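Local coordinates for hydrogenase maturation factor (Thermoanaerobacter tengcongensis, PDB 3VTH), which probably transfers a carbamoyl group from carbamoyl phosphate to the C-terminal cysteine of HypE, at the cost of ATP, during [NiFe]-hydrogenase maturation, at residues A534-K539 against S595-F600; N516-E521 against F530-H535; P27-I32 against K91-V96. All blocks are in the same frame, centred on the assembly; numbering follows the deposited sequence.

Followed from the N terminus, the chain first closes contact 3, where helix 25-35 meets the edge strand 93-95 and some 58 intervening residues complete an acylphosphatase-like domain. Much later comes contact 2, a short hairpin closure with only eight residues between its segments. Contact 1 opens on the residues where contact 2 ends, since both include Ala534 and His535, and it closes a longer, largely helical excursion at the start of helix 597-607. None of the loops encloses another. Contacts 1 and 2 touch through Tyr538 with Arg532 and Ser595 with Glu521, within the Kae1-like region; contact 3 lies across the molecule, its centre about 62 Å from that of contact 1.

Contact 1: A534-K539 against S595-F600; sequences AHLKYK and SSMGRF
Ser595 sits at the edges of two rings, Tyr538 and His535: its backbone N lies near the plane of the Tyr538 ring, 3.7 Å from Tyr538 CD1, while its OG lies near the plane of the His535 imidazole. A third ring, Phe600, is approached obliquely by Leu536, whose CD1 comes within 3.7 Å of Phe600 CD2; the two side chains cross at about a right angle. Phe600 also meets Phe673 edge-to-face, and Leu536 CD1 continues to Met597 CE at 4.3 Å.

The polar centre is the hydroxyl of Ser595. Lying opposite the backbone N of its own residue (chi1 163°), OG faces strand 530-542 and accepts the amide hydrogen of Leu536 N at 3.1 Å, along a moderately bent path of 145°. The same oxygen is hydrogen-bonded to Glu521 OE1, which ties the serine to the adjoining strand 517-525. With an alanine here, the amide of Leu536 would probably be left without its mate and the buried carboxylate of Glu521 would lose one of its partners.

This is a strand-to-helix join in the Kae1-like domain, of the actin-ATPase clan: strand 530-542 packs against the beginning of helix 597-607, whose Gly598 and Arg599 touch the bound nucleotide analogue. Ser596 is the N-cap, its OG accepting from Arg599 N at 3.0 Å in an almost straight bond (170°); Gly508 O also bonds to that hydroxyl. On the strand side, the imidazole of His535 is fixed by ND1, which donates to Leu536 O at 2.8 Å from above the carbonyl plane. Ser595 CB lies 3.5 Å from that same Leu536 O. The Tyr538 hydroxyl is hydrogen-bonded to Asp514.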
# COMPACT_ATOMS: atom_id res chain seq x y z
N ALA A 534 -13.32 -24.41 9.82
CA ALA A 534 -13.79 -24.89 8.51
C ALA A 534 -12.74 -24.64 7.44
O ALA A 534 -11.92 -23.74 7.57
CB ALA A 534 -15.13 -24.21 8.11
N HIS A 535 -12.74 -25.48 6.40
CA HIS A 535 -11.82 -25.33 5.29
C HIS A 535 -12.35 -26.09 4.07
O HIS A 535 -13.37 -26.75 4.17
CB HIS A 535 -10.41 -25.83 5.67
CG HIS A 535 -10.34 -27.29 6.01
ND1 HIS A 535 -10.02 -28.25 5.07
CD2 HIS A 535 -10.47 -27.95 7.19
CE1 HIS A 535 -10.00 -29.44 5.65
NE2 HIS A 535 -10.26 -29.28 6.93
N LEU A 536 -11.68 -25.96 2.94
CA LEU A 536 -12.02 -26.74 1.74
C LEU A 536 -11.37 -28.12 1.79
O LEU A 536 -10.27 -28.25 2.32
CB LEU A 536 -11.60 -25.99 0.48
CG LEU A 536 -12.38 -24.72 0.14
CD1 LEU A 536 -11.87 -24.09 -1.18
CD2 LEU A 536 -13.90 -24.98 0.05
N LYS A 537 -12.04 -29.15 1.25
CA LYS A 537 -11.49 -30.50 1.23
C LYS A 537 -10.16 -30.48 0.47
O LYS A 537 -10.10 -29.99 -0.66
CB LYS A 537 -12.46 -31.52 0.59
CG LYS A 537 -11.98 -32.98 0.71
CD LYS A 537 -12.91 -33.95 -0.05
CE LYS A 537 -12.47 -35.42 0.16
NZ LYS A 537 -13.35 -36.32 -0.67
N TYR A 538 -9.11 -30.97 1.13
CA TYR A 538 -7.75 -30.95 0.55
C TYR A 538 -7.67 -31.60 -0.82
O TYR A 538 -8.17 -32.71 -1.00
CB TYR A 538 -6.78 -31.67 1.49
CG TYR A 538 -6.41 -30.85 2.70
CD1 TYR A 538 -5.85 -29.59 2.55
CD2 TYR A 538 -6.59 -31.36 3.99
CE1 TYR A 538 -5.49 -28.82 3.66
CE2 TYR A 538 -6.23 -30.60 5.10
CZ TYR A 538 -5.68 -29.33 4.91
OH TYR A 538 -5.30 -28.55 5.97
N LYS A 539 -7.05 -30.92 -1.79
CA LYS A 539 -6.80 -31.47 -3.12
C LYS A 539 -5.30 -31.50 -3.37
O LYS A 539 -4.58 -30.58 -2.93
CB LYS A 539 -7.47 -30.61 -4.21
CG LYS A 539 -8.99 -30.47 -4.06
CD LYS A 539 -9.67 -31.84 -4.28
CE LYS A 539 -11.16 -31.77 -3.97
NZ LYS A 539 -11.80 -33.13 -3.94
N SER A 595 -5.91 -26.42 0.67
CA SER A 595 -7.24 -25.85 0.91
C SER A 595 -7.03 -24.39 0.57
O SER A 595 -6.37 -23.67 1.32
CB SER A 595 -7.64 -26.00 2.39
OG SER A 595 -8.72 -25.13 2.75
N SER A 596 -7.51 -23.94 -0.58
CA SER A 596 -7.09 -22.63 -1.07
C SER A 596 -8.14 -22.01 -1.97
O SER A 596 -8.52 -22.60 -2.98
CB SER A 596 -5.77 -22.76 -1.83
OG SER A 596 -5.49 -21.59 -2.60
N MET A 597 -8.57 -20.80 -1.62
CA MET A 597 -9.52 -20.06 -2.47
C MET A 597 -8.86 -19.63 -3.78
O MET A 597 -9.49 -19.66 -4.84
CB MET A 597 -10.12 -18.86 -1.71
CG MET A 597 -11.31 -18.17 -2.45
SD MET A 597 -12.65 -19.30 -2.90
CE MET A 597 -13.13 -19.95 -1.28
N GLY A 598 -7.59 -19.27 -3.71
CA GLY A 598 -6.83 -18.92 -4.93
C GLY A 598 -6.75 -20.06 -5.95
O GLY A 598 -6.98 -19.85 -7.15
N ARG A 599 -6.42 -21.26 -5.47
CA ARG A 599 -6.34 -22.42 -6.36
C ARG A 599 -7.73 -22.82 -6.86
O ARG A 599 -7.87 -23.27 -8.00
CB ARG A 599 -5.64 -23.62 -5.69
CG ARG A 599 -4.17 -23.39 -5.22
CD ARG A 599 -3.15 -23.08 -6.33
NE ARG A 599 -3.37 -21.77 -6.92
CZ ARG A 599 -2.90 -20.61 -6.44
NH1 ARG A 599 -2.13 -20.59 -5.35
NH2 ARG A 599 -3.21 -19.47 -7.05
N PHE A 600 -8.74 -22.68 -6.00
CA PHE A 600 -10.14 -22.92 -6.41
C PHE A 600 -10.47 -22.03 -7.62
O PHE A 600 -10.95 -22.52 -8.66
CB PHE A 600 -11.11 -22.68 -5.24
CG PHE A 600 -12.49 -23.31 -5.39
CD1 PHE A 600 -12.86 -24.04 -6.52
CD2 PHE A 600 -13.45 -23.10 -4.39
CE1 PHE A 600 -14.15 -24.59 -6.64
CE2 PHE A 600 -14.74 -23.65 -4.51
CZ PHE A 600 -15.09 -24.39 -5.64

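Contact 2: N516-E521 against F530-H535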
# COMPACT_ATOMS: atom_id res chain seq x y z
N ASN A 516 -0.03 -28.85 5.39
CA ASN A 516 -0.70 -28.61 4.13
C ASN A 516 -0.78 -27.13 3.85
O ASN A 516 -0.50 -26.31 4.73
CB ASN A 516 -2.09 -29.26 4.11
CG ASN A 516 -2.03 -30.78 4.21
OD1 ASN A 516 -1.14 -31.42 3.63
ND2 ASN A 516 -2.96 -31.37 4.95
N VAL A 517 -1.13 -26.79 2.62
CA VAL A 517 -1.33 -25.40 2.23
C VAL A 517 -2.75 -24.97 2.60
O VAL A 517 -3.71 -25.70 2.30
CB VAL A 517 -1.11 -25.24 0.71
CG1 VAL A 517 -1.52 -23.84 0.24
CG2 VAL A 517 0.36 -25.55 0.35
N TRP A 518 -2.87 -23.82 3.25
CA TRP A 518 -4.15 -23.27 3.68
C TRP A 518 -4.47 -22.04 2.84
O TRP A 518 -3.59 -21.55 2.10
CB TRP A 518 -4.10 -22.87 5.15
CG TRP A 518 -4.08 -24.01 6.14
CD1 TRP A 518 -3.88 -25.34 5.88
CD2 TRP A 518 -4.20 -23.89 7.57
NE1 TRP A 518 -3.89 -26.05 7.06
CE2 TRP A 518 -4.09 -25.19 8.11
CE3 TRP A 518 -4.41 -22.81 8.44
CZ2 TRP A 518 -4.18 -25.45 9.49
CZ3 TRP A 518 -4.51 -23.06 9.82
CH2 TRP A 518 -4.39 -24.37 10.32
N GLY A 519 -5.68 -21.51 2.94
CA GLY A 519 -6.08 -20.41 2.04
C GLY A 519 -7.57 -20.33 1.76
O GLY A 519 -8.03 -19.49 0.98
N ALA A 520 -8.34 -21.19 2.41
CA ALA A 520 -9.78 -21.11 2.37
C ALA A 520 -10.30 -21.51 3.73
O ALA A 520 -11.00 -22.53 3.88
CB ALA A 520 -10.33 -22.01 1.27
N GLU A 521 -9.95 -20.70 4.73
CA GLU A 521 -10.10 -21.08 6.13
C GLU A 521 -11.11 -20.20 6.85
O GLU A 521 -11.20 -19.00 6.58
CB GLU A 521 -8.75 -20.93 6.85
CG GLU A 521 -7.55 -21.43 6.03
CD GLU A 521 -7.70 -22.87 5.63
OE1 GLU A 521 -7.56 -23.17 4.42
OE2 GLU A 521 -8.00 -23.69 6.52
N PHE A 530 -5.85 -19.03 17.68
CA PHE A 530 -6.88 -19.31 16.68
C PHE A 530 -7.34 -20.76 16.80
O PHE A 530 -6.59 -21.62 17.27
CB PHE A 530 -6.37 -19.00 15.27
CG PHE A 530 -5.41 -20.02 14.72
CD1 PHE A 530 -5.88 -21.13 14.00
CD2 PHE A 530 -4.05 -19.90 14.93
CE1 PHE A 530 -4.99 -22.10 13.51
CE2 PHE A 530 -3.17 -20.85 14.43
CZ PHE A 530 -3.63 -21.95 13.72
N GLU A 531 -8.58 -21.00 16.40
CA GLU A 531 -9.09 -22.35 16.23
C GLU A 531 -9.58 -22.46 14.79
O GLU A 531 -10.32 -21.60 14.32
CB GLU A 531 -10.22 -22.67 17.23
CG GLU A 531 -10.82 -24.08 16.99
CD GLU A 531 -11.95 -24.48 17.97
OE1 GLU A 531 -12.37 -23.66 18.81
OE2 GLU A 531 -12.42 -25.64 17.86
N ARG A 532 -9.15 -23.50 14.08
CA ARG A 532 -9.58 -23.71 12.71
C ARG A 532 -10.93 -24.41 12.73
O ARG A 532 -11.05 -25.51 13.27
CB ARG A 532 -8.57 -24.60 11.99
CG ARG A 532 -8.75 -24.64 10.49
CD ARG A 532 -7.97 -25.82 9.93
NE ARG A 532 -7.76 -25.70 8.49
CZ ARG A 532 -7.20 -26.64 7.76
NH1 ARG A 532 -6.80 -27.79 8.33
NH2 ARG A 532 -7.05 -26.45 6.46
N ILE A 533 -11.94 -23.79 12.13
CA ILE A 533 -13.31 -24.30 12.24
C ILE A 533 -13.75 -24.97 10.95
O ILE A 533 -14.48 -25.96 10.97
CB ILE A 533 -14.30 -23.17 12.60
CG1 ILE A 533 -13.84 -22.43 13.87
CG2 ILE A 533 -15.74 -23.72 12.76
CD1 ILE A 533 -13.83 -23.31 15.12
N ALA A 534 -13.32 -24.41 9.82
CA ALA A 534 -13.79 -24.89 8.51
C ALA A 534 -12.74 -24.64 7.44
O ALA A 534 -11.92 -23.74 7.57
CB ALA A 534 -15.13 -24.21 8.11
N HIS A 535 -12.74 -25.48 6.40
CA HIS A 535 -11.82 -25.33 5.29
C HIS A 535 -12.35 -26.09 4.07
O HIS A 535 -13.37 -26.75 4.17
CB HIS A 535 -10.41 -25.83 5.67
CG HIS A 535 -10.34 -27.29 6.01
ND1 HIS A 535 -10.02 -28.25 5.07
CD2 HIS A 535 -10.47 -27.95 7.19
CE1 HIS A 535 -10.00 -29.44 5.65
NE2 HIS A 535 -10.26 -29.28 6.93
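Arg532 grips Glu521 side-on, with NE at 2.8 Å and NH2 at 2.9 Å from the single carboxylate oxygen OE2. Both bonds lie close to the guanidinium plane, NE nearly along the C-O axis, NH2 on the syn side, somewhat tilted. The salt bridge joins the two strands of a beta hairpin, 517-525 and 530-542, in the Kae1-like domain, beside a classic beta bulge where Ile533 and Ala534 both face Ile522.

The other oxygen, Glu521 OE1, is held from within its own segment, where the chain turns a corner: a bend at chi2 (-57°) folds the carboxylate back, and Gly519 N and Ala520 N donate to OE1 from opposite faces of its plane, each at 2.9 Å. These donors and the arginine are likely to favour the ionised carboxylate.

The guanidinium is itself sandwiched. Trp518 stacks on one face, centres 3.7 Å apart and planes at 17°, a cation-pi arrangement over the five-membered ring, and Arg532 CD adds a CH-pi contact with the six-membered ring. His535 covers the opposite face, its CD2 3.6 Å above the plane. The extended arginine chain spans the hairpin, and Tyr538 OH bonds its NH2. Trp518 NE1 hydrogen-bonds Asp514 OD1; it also comes close to Arg532 NH2, but as one donor stacked on another. The Trp518 side chain lies about 6 Å from that of Asp507, an iron(III) ligand.

At the corner, His535 CA makes a CA-H...O contact with Ala520 O at 3.2 Å. Farther along, Phe530 CE1 meets the indole edge in plane, 3.8 Å from Trp518 CZ3.

Contact 3: P27-I32 against K91-V96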
# COMPACT_ATOMS: atom_id res chain seq x y z
N PRO A 27 6.18 27.65 11.80
CA PRO A 27 5.66 28.96 11.39
C PRO A 27 4.20 29.22 11.80
O PRO A 27 3.86 30.34 12.16
CB PRO A 27 5.80 28.96 9.85
CG PRO A 27 6.06 27.54 9.47
CD PRO A 27 6.75 26.91 10.65
N PHE A 28 3.35 28.19 11.73
CA PHE A 28 1.97 28.27 12.21
C PHE A 28 1.92 28.75 13.69
O PHE A 28 1.22 29.69 14.01
CB PHE A 28 1.28 26.90 12.03
CG PHE A 28 -0.12 26.84 12.60
CD1 PHE A 28 -0.41 26.01 13.67
CD2 PHE A 28 -1.14 27.61 12.07
CE1 PHE A 28 -1.70 25.94 14.21
CE2 PHE A 28 -2.44 27.55 12.60
CZ PHE A 28 -2.71 26.70 13.67
N VAL A 29 2.70 28.11 14.55
CA VAL A 29 2.70 28.45 15.98
C VAL A 29 3.21 29.87 16.18
O VAL A 29 2.64 30.63 16.96
CB VAL A 29 3.50 27.41 16.81
CG1 VAL A 29 3.91 27.94 18.20
CG2 VAL A 29 2.68 26.11 16.93
N PHE A 30 4.26 30.23 15.46
CA PHE A 30 4.80 31.57 15.56
C PHE A 30 3.71 32.61 15.28
O PHE A 30 3.55 33.59 16.01
CB PHE A 30 5.97 31.77 14.57
CG PHE A 30 6.54 33.16 14.59
CD1 PHE A 30 6.01 34.15 13.77
CD2 PHE A 30 7.61 33.48 15.43
CE1 PHE A 30 6.54 35.47 13.79
CE2 PHE A 30 8.15 34.78 15.45
CZ PHE A 30 7.62 35.78 14.64
N ASN A 31 2.97 32.36 14.21
CA ASN A 31 1.99 33.34 13.75
C ASN A 31 0.80 33.45 14.70
O ASN A 31 0.36 34.56 14.99
CB ASN A 31 1.58 33.06 12.30
CG ASN A 31 2.71 33.39 11.30
OD1 ASN A 31 3.11 32.54 10.49
ND2 ASN A 31 3.21 34.62 11.36
N ILE A 32 0.30 32.33 15.22
CA ILE A 32 -0.81 32.43 16.17
C ILE A 32 -0.33 32.92 17.55
O ILE A 32 -1.06 33.65 18.25
CB ILE A 32 -1.68 31.14 16.23
CG1 ILE A 32 -0.87 29.91 16.64
CG2 ILE A 32 -2.34 30.87 14.85
CD1 ILE A 32 -1.73 28.75 17.14
N LYS A 91 10.89 37.93 26.40
CA LYS A 91 10.60 39.27 25.89
C LYS A 91 9.92 39.23 24.52
O LYS A 91 9.36 40.23 24.07
CB LYS A 91 11.87 40.13 25.84
CG LYS A 91 12.49 40.40 27.23
CD LYS A 91 12.80 41.87 27.43
CE LYS A 91 12.92 42.21 28.91
NZ LYS A 91 13.12 43.66 29.15
N ASP A 92 9.97 38.08 23.87
CA ASP A 92 9.37 37.95 22.56
C ASP A 92 8.97 36.50 22.32
O ASP A 92 9.13 35.66 23.19
CB ASP A 92 10.35 38.44 21.47
CG ASP A 92 11.73 37.75 21.55
OD1 ASP A 92 12.70 38.28 20.94
OD2 ASP A 92 11.87 36.71 22.23
N PHE A 93 8.44 36.23 21.13
CA PHE A 93 8.22 34.85 20.72
C PHE A 93 9.13 34.50 19.55
O PHE A 93 9.25 35.28 18.61
CB PHE A 93 6.76 34.58 20.35
CG PHE A 93 6.47 33.12 20.20
CD1 PHE A 93 6.68 32.47 19.00
CD2 PHE A 93 6.03 32.37 21.29
CE1 PHE A 93 6.44 31.11 18.88
CE2 PHE A 93 5.79 31.00 21.17
CZ PHE A 93 6.00 30.39 19.97
N LYS A 94 9.79 33.35 19.62
CA LYS A 94 10.77 32.95 18.60
C LYS A 94 10.67 31.47 18.25
O LYS A 94 10.39 30.64 19.13
CB LYS A 94 12.20 33.26 19.07
CG LYS A 94 12.59 34.74 19.07
CD LYS A 94 14.03 34.92 19.60
CE LYS A 94 14.63 36.27 19.21
NZ LYS A 94 14.87 36.36 17.73
N ILE A 95 10.89 31.14 16.98
CA ILE A 95 11.19 29.77 16.59
C ILE A 95 12.68 29.57 16.87
O ILE A 95 13.51 30.37 16.41
CB ILE A 95 10.92 29.51 15.07
CG1 ILE A 95 9.46 29.85 14.72
CG2 ILE A 95 11.26 28.06 14.69
CD1 ILE A 95 9.18 29.93 13.20
N VAL A 96 13.02 28.53 17.63
CA VAL A 96 14.42 28.27 17.99
C VAL A 96 14.94 26.95 17.40
O VAL A 96 14.17 26.21 16.78
CB VAL A 96 14.69 28.35 19.54
CG1 VAL A 96 14.26 29.71 20.08
CG2 VAL A 96 13.99 27.23 20.29
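Phe30 and Phe93 slide past each other in opposite directions, Phe30 CD2 lying in the plane of the Phe93 ring at its edge, 3.8 Å from Phe93 CD1. This is the helix-on-sheet packing of the acylphosphatase-like domain, an alpha/beta sandwich of the ferredoxin-like type in which helix 25-35 lies on a five-stranded sheet; the helical segment 27-32 runs nearly antiparallel to edge strand 93-95 (172°), the two axes 8.6 Å apart at their closest.

Around that pair the first shell is apolar. Val29 CG1 touches the far end of the Phe93 ring, 3.7 Å from CZ, the two side chains crossing at about a right angle. The ring is also tucked against the helix backbone, with Phe93 CE1 3.7 Å from Phe30 CA. Two residues on, and on the same side of the strand, Ile95 CD1 packs on Phe30 CB at 3.9 Å and comes 4.0 Å from Pro27 N.

A second shell sets these groups in place. Phe93 points CG away from its own backbone N (chi1 -168°), which carries its ring to the helix, where it also touches Ala33 and Gln34. Val42 of the neighbouring strand 39-45 backs Val29, Phe93 and Ile95, and backbone hydrogen bonds between Lys94 and both Gly40 and Val42 fix strand 93-95 to the sheet. Phe179, from a loop, meets the Phe30 ring and touches Pro27. Pro27 directly follows Arg26, a predicted active-site residue, and its side chain is about 4 Å from a bound phosphate. On the strand side, the Phe30 ring reaches as far as the backbone, its CE2 lying 3.4 Å from Phe93 O.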